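PDB 3OEQ: frataxin homolog, mitochondrial from Saccharomyces cerevisiae, which delivers ferrous iron for heme synthesis and iron-sulfur cluster assembly, oxidises it to the ferric state, and stores it as a mineral by oligomerising. Local coordinates for residues A[25-29]-A[96-100]; A[46-50]-A[60-64]. The protein carries 1 engineered substitution. All coordinates share one frame; numbering follows the deposited sequence.

Contact 1 of 2, residues A[25-29]-A[96-100]; sequences EADDY and GEWVS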
loop_
_atom_site.group_PDB
_atom_site.type_symbol
_atom_site.label_atom_id
_atom_site.label_comp_id
_atom_site.label_asym_id
_atom_site.label_seq_id
_atom_site.Cartn_x
_atom_site.Cartn_y
_atom_site.Cartn_z
ATOM N N GLU A 25 -11.353 -5.319 0.213
ATOM C CA GLU A 25 -11.729 -5.143 -1.156
ATOM C C GLU A 25 -11.196 -6.281 -2.034
ATOM O O GLU A 25 -11.804 -6.671 -3.037
ATOM C CB GLU A 25 -11.275 -3.777 -1.614
ATOM C CG GLU A 25 -10.237 -3.182 -0.692
ATOM C CD GLU A 25 -10.828 -2.377 0.416
ATOM O OE1 GLU A 25 -11.355 -1.278 0.136
ATOM O OE2 GLU A 25 -10.743 -2.836 1.564
ATOM N N ALA A 26 -10.073 -6.846 -1.626
ATOM C CA ALA A 26 -9.571 -8.073 -2.234
ATOM C C ALA A 26 -10.493 -9.267 -1.992
ATOM O O ALA A 26 -10.720 -10.046 -2.910
ATOM C CB ALA A 26 -8.192 -8.369 -1.745
ATOM N N ASP A 27 -11.017 -9.405 -0.765
ATOM C CA ASP A 27 -12.015 -10.427 -0.428
ATOM C C ASP A 27 -13.274 -10.328 -1.306
ATOM O O ASP A 27 -13.739 -11.329 -1.862
ATOM C CB ASP A 27 -12.373 -10.384 1.059
ATOM C CG ASP A 27 -11.549 -11.351 1.899
ATOM O OD1 ASP A 27 -11.759 -11.413 3.107
ATOM O OD2 ASP A 27 -10.691 -12.062 1.369
ATOM N N ASP A 28 -13.774 -9.105 -1.447
ATOM C CA ASP A 28 -14.882 -8.779 -2.333
ATOM C C ASP A 28 -14.638 -9.268 -3.742
ATOM O O ASP A 28 -15.534 -9.847 -4.358
ATOM C CB ASP A 28 -15.114 -7.262 -2.375
ATOM C CG ASP A 28 -16.045 -6.756 -1.274
ATOM O OD1 ASP A 28 -16.642 -7.557 -0.506
ATOM O OD2 ASP A 28 -16.158 -5.519 -1.206
ATOM N N TYR A 29 -13.427 -9.034 -4.256
ATOM C CA TYR A 29 -13.070 -9.406 -5.640
ATOM C C TYR A 29 -13.092 -10.897 -5.870
ATOM O O TYR A 29 -13.646 -11.377 -6.836
ATOM C CB TYR A 29 -11.701 -8.860 -6.006
ATOM C CG TYR A 29 -11.411 -8.966 -7.471
ATOM C CD1 TYR A 29 -11.846 -7.993 -8.348
ATOM C CD2 TYR A 29 -10.690 -10.027 -7.980
ATOM C CE1 TYR A 29 -11.581 -8.076 -9.692
ATOM C CE2 TYR A 29 -10.421 -10.118 -9.323
ATOM C CZ TYR A 29 -10.877 -9.136 -10.171
ATOM O OH TYR A 29 -10.620 -9.217 -11.506
ATOM N N GLY A 96 -11.100 1.889 -8.479
ATOM C CA GLY A 96 -12.128 0.894 -8.327
ATOM C C GLY A 96 -11.822 -0.394 -9.045
ATOM O O GLY A 96 -12.487 -1.379 -8.805
ATOM N N GLU A 97 -10.833 -0.413 -9.933
ATOM C CA GLU A 97 -10.423 -1.705 -10.505
ATOM C C GLU A 97 -8.961 -2.098 -10.220
ATOM O O GLU A 97 -8.128 -1.255 -9.931
ATOM C CB GLU A 97 -10.863 -1.880 -11.987
ATOM C CG GLU A 97 -10.910 -3.373 -12.540
ATOM C CD GLU A 97 -12.006 -4.283 -11.982
ATOM O OE1 GLU A 97 -12.986 -4.532 -12.708
ATOM O OE2 GLU A 97 -11.863 -4.777 -10.855
ATOM N N TRP A 98 -8.706 -3.403 -10.273
ATOM C CA TRP A 98 -7.462 -4.036 -9.843
ATOM C C TRP A 98 -6.443 -4.113 -10.957
ATOM O O TRP A 98 -6.639 -4.754 -11.961
ATOM C CB TRP A 98 -7.739 -5.436 -9.264
ATOM C CG TRP A 98 -8.508 -5.405 -7.994
ATOM C CD1 TRP A 98 -9.853 -5.365 -7.856
ATOM C CD2 TRP A 98 -7.967 -5.377 -6.666
ATOM N NE1 TRP A 98 -10.190 -5.313 -6.539
ATOM C CE2 TRP A 98 -9.050 -5.327 -5.783
ATOM C CE3 TRP A 98 -6.668 -5.386 -6.139
ATOM C CZ2 TRP A 98 -8.874 -5.281 -4.412
ATOM C CZ3 TRP A 98 -6.511 -5.340 -4.799
ATOM C CH2 TRP A 98 -7.591 -5.285 -3.952
ATOM N N VAL A 99 -5.314 -3.491 -10.700
ATOM C CA VAL A 99 -4.364 -3.058 -11.696
ATOM C C VAL A 99 -2.975 -3.501 -11.311
ATOM O O VAL A 99 -2.582 -3.439 -10.165
ATOM C CB VAL A 99 -4.459 -1.514 -11.845
ATOM C CG1 VAL A 99 -3.102 -0.820 -11.844
ATOM C CG2 VAL A 99 -5.324 -1.155 -13.049
ATOM N N SER A 100 -2.250 -3.979 -12.300
ATOM C CA SER A 100 -0.871 -4.421 -12.161
ATOM C C SER A 100 0.129 -3.325 -11.766
ATOM O O SER A 100 0.206 -2.278 -12.389
ATOM C CB SER A 100 -0.462 -5.087 -13.470
ATOM O OG SER A 100 0.914 -4.974 -13.702
#

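Contact 2 of 2, residues A[46-50]-A[60-64]; sequences DCIPD and LEIPA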
loop_
_atom_site.group_PDB
_atom_site.type_symbol
_atom_site.label_atom_id
_atom_site.label_comp_id
_atom_site.label_asym_id
_atom_site.label_seq_id
_atom_site.Cartn_x
_atom_site.Cartn_y
_atom_site.Cartn_z
ATOM N N ASP A 46 -14.869 -29.371 -21.718
ATOM C CA ASP A 46 -14.334 -30.350 -20.772
ATOM C C ASP A 46 -13.333 -29.635 -19.819
ATOM O O ASP A 46 -13.219 -29.991 -18.647
ATOM C CB ASP A 46 -13.649 -31.519 -21.503
ATOM N N CYS A 47 -12.719 -28.559 -20.320
ATOM C CA CYS A 47 -11.339 -28.147 -20.007
ATOM C C CYS A 47 -11.044 -27.090 -18.902
ATOM O O CYS A 47 -9.934 -26.532 -18.852
ATOM C CB CYS A 47 -10.696 -27.677 -21.310
ATOM S SG CYS A 47 -11.651 -26.321 -22.024
ATOM N N ILE A 48 -12.015 -26.822 -18.034
ATOM C CA ILE A 48 -11.766 -26.106 -16.780
ATOM C C ILE A 48 -12.516 -26.812 -15.636
ATOM O O ILE A 48 -13.550 -26.320 -15.181
ATOM C CB ILE A 48 -12.096 -24.569 -16.878
ATOM C CG1 ILE A 48 -13.581 -24.267 -16.749
ATOM C CG2 ILE A 48 -11.603 -23.975 -18.191
ATOM C CD1 ILE A 48 -13.914 -22.816 -17.008
ATOM N N PRO A 49 -12.002 -27.981 -15.176
ATOM C CA PRO A 49 -12.753 -28.896 -14.279
ATOM C C PRO A 49 -13.055 -28.430 -12.845
ATOM O O PRO A 49 -14.013 -28.929 -12.252
ATOM C CB PRO A 49 -11.881 -30.163 -14.244
ATOM C CG PRO A 49 -10.513 -29.686 -14.542
ATOM C CD PRO A 49 -10.670 -28.523 -15.499
ATOM N N ASP A 50 -12.245 -27.508 -12.298
ATOM C CA ASP A 50 -12.334 -27.092 -10.885
ATOM C C ASP A 50 -11.863 -25.659 -10.609
ATOM O O ASP A 50 -10.885 -25.185 -11.179
ATOM C CB ASP A 50 -11.556 -28.060 -9.990
ATOM C CG ASP A 50 -12.083 -28.102 -8.564
ATOM O OD1 ASP A 50 -13.051 -27.399 -8.219
ATOM O OD2 ASP A 50 -11.527 -28.866 -7.770
ATOM N N LEU A 60 -7.397 -22.497 -9.630
ATOM C CA LEU A 60 -8.177 -22.700 -10.837
ATOM C C LEU A 60 -7.501 -23.707 -11.790
ATOM O O LEU A 60 -6.541 -23.352 -12.471
ATOM C CB LEU A 60 -8.477 -21.353 -11.514
ATOM C CG LEU A 60 -9.167 -21.310 -12.881
ATOM C CD1 LEU A 60 -10.592 -21.763 -12.792
ATOM C CD2 LEU A 60 -9.068 -19.937 -13.553
ATOM N N GLU A 61 -8.006 -24.953 -11.810
ATOM C CA GLU A 61 -7.593 -26.004 -12.784
ATOM C C GLU A 61 -8.021 -25.732 -14.215
ATOM O O GLU A 61 -9.192 -25.606 -14.530
ATOM C CB GLU A 61 -8.142 -27.380 -12.422
ATOM C CG GLU A 61 -7.991 -27.769 -10.986
ATOM C CD GLU A 61 -6.832 -28.663 -10.778
ATOM O OE1 GLU A 61 -6.977 -29.880 -10.956
ATOM O OE2 GLU A 61 -5.778 -28.135 -10.427
ATOM N N ILE A 62 -7.037 -25.671 -15.084
ATOM C CA ILE A 62 -7.268 -25.449 -16.477
ATOM C C ILE A 62 -6.192 -26.292 -17.173
ATOM O O ILE A 62 -5.107 -25.765 -17.454
ATOM C CB ILE A 62 -7.182 -23.940 -16.809
ATOM C CG1 ILE A 62 -8.420 -23.215 -16.299
ATOM C CG2 ILE A 62 -7.011 -23.700 -18.302
ATOM C CD1 ILE A 62 -8.464 -21.807 -16.723
ATOM N N PRO A 63 -6.492 -27.604 -17.448
ATOM C CA PRO A 63 -5.555 -28.647 -17.889
ATOM C C PRO A 63 -4.826 -28.293 -19.162
ATOM O O PRO A 63 -3.675 -28.654 -19.307
ATOM C CB PRO A 63 -6.465 -29.840 -18.131
ATOM C CG PRO A 63 -7.641 -29.564 -17.283
ATOM C CD PRO A 63 -7.865 -28.130 -17.454
ATOM N N ALA A 64 -5.490 -27.583 -20.072
ATOM C CA ALA A 64 -4.820 -26.957 -21.215
ATOM C C ALA A 64 -3.485 -26.241 -20.871
ATOM O O ALA A 64 -2.495 -26.401 -21.585
ATOM C CB ALA A 64 -5.788 -26.005 -21.927
#

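Contact 1 of 2, residues A[25-29]-A[96-100]
Trp98, on the last strand of the frataxin sheet, packs its indole against the first turn of helix 25-37 in a helix-on-sheet contact of the alpha/beta sandwich, with Tyr29 and the backbone of Glu25 and Ala26 as its partners. Helix and strand run nearly crosswise, their local axes at 100° and 12.0 Å apart, and the indole spans that distance by its length. CG of Trp98 lies anti to the carbonyl carbon (chi1 -67°), sending the ring toward the helix. Its six-membered end reaches the backbone of the first turn, Trp98 CZ2 standing 3.4 Å from Ala26 N, while Trp98 CH2 is 3.8 Å from Ala26 CB; the small methyl of alanine suits a place where an indole lies against the backbone. The five-membered end meets the Tyr29 ring obliquely, planes 58° apart and centroids 4.6 Å apart, the two side chains running past one another from opposite sides. Glu97 adds a carboxylate at the edge of the tyrosine ring, Glu97 OE2 lying 3.5 Å from Tyr29 CE1. Beyond the pair, Tyr29 OH hydrogen-bonds to Thr108 OG1, and both Tyr29 and Trp98 touch Leu107, where helix 107-120 begins; Leu93 of strand 87-93 also packs on the indole.

Contact 2 of 2, residues A[46-50]-A[60-64]
Ile48 and Ile62 run alongside one another in a common direction, giving this meeting of a loop with the end of a strand its apolar interior: CG2 of Ile48 touches CG1 of Ile62 at 3.8 Å. Their first torsions differ. In Ile62, CG1 is anti to the carbonyl carbon (chi1 -74°), whereas Ile48 holds CG1 between N and the carbonyl carbon (chi1 80°) and turns CG2 to its neighbour. Branched apolar chains suit these buried places. Two prolines, Pro49 and Pro63, face each other at the exposed side of the contact, with Pro49 CD 3.4 Å from Pro63 CD; rigid rings can pack here without a backbone N-H needing a partner. The segments run roughly antiparallel at the open end of the beta hairpin made by strands 50-53 and 57-61, away from its connecting turn, and Glu61 N donates to Asp50 O at 3.0 Å, with a bent N-H...O angle of 133°. Beside that bond the aliphatic parts of two acidic residues meet, Asp50 CB and Glu61 CG being 3.7 Å apart, while their carboxylates stay separate, Asp50 OD2 lying 5.6 Å from Glu61 OE1. Across the trimer interface, Glu61 packs on Pro11 of the third subunit.

How the contacts relate
From the N terminus the chain first enters helix 25-37, whose opening turn waits for its partner in contact 1 until the segment 96-100, 67 residues beyond the end of 25-29. Within that long loop the chain leaves the helix, passes through the segment 46-50 and turns through the hairpin of strands 50-53 and 57-61; contact 2 closes this short inner loop, with only ten residues separating its ends, and is thus nested inside contact 1. The two do not touch, their centres being about 24 Å apart, yet both reach the same antiparallel sheet. Contact 2 sets the loop leading into edge strand 50-53 against the far end of its neighbour, 57-61, while contact 1 ties the opposite edge strand to the N-terminal helix.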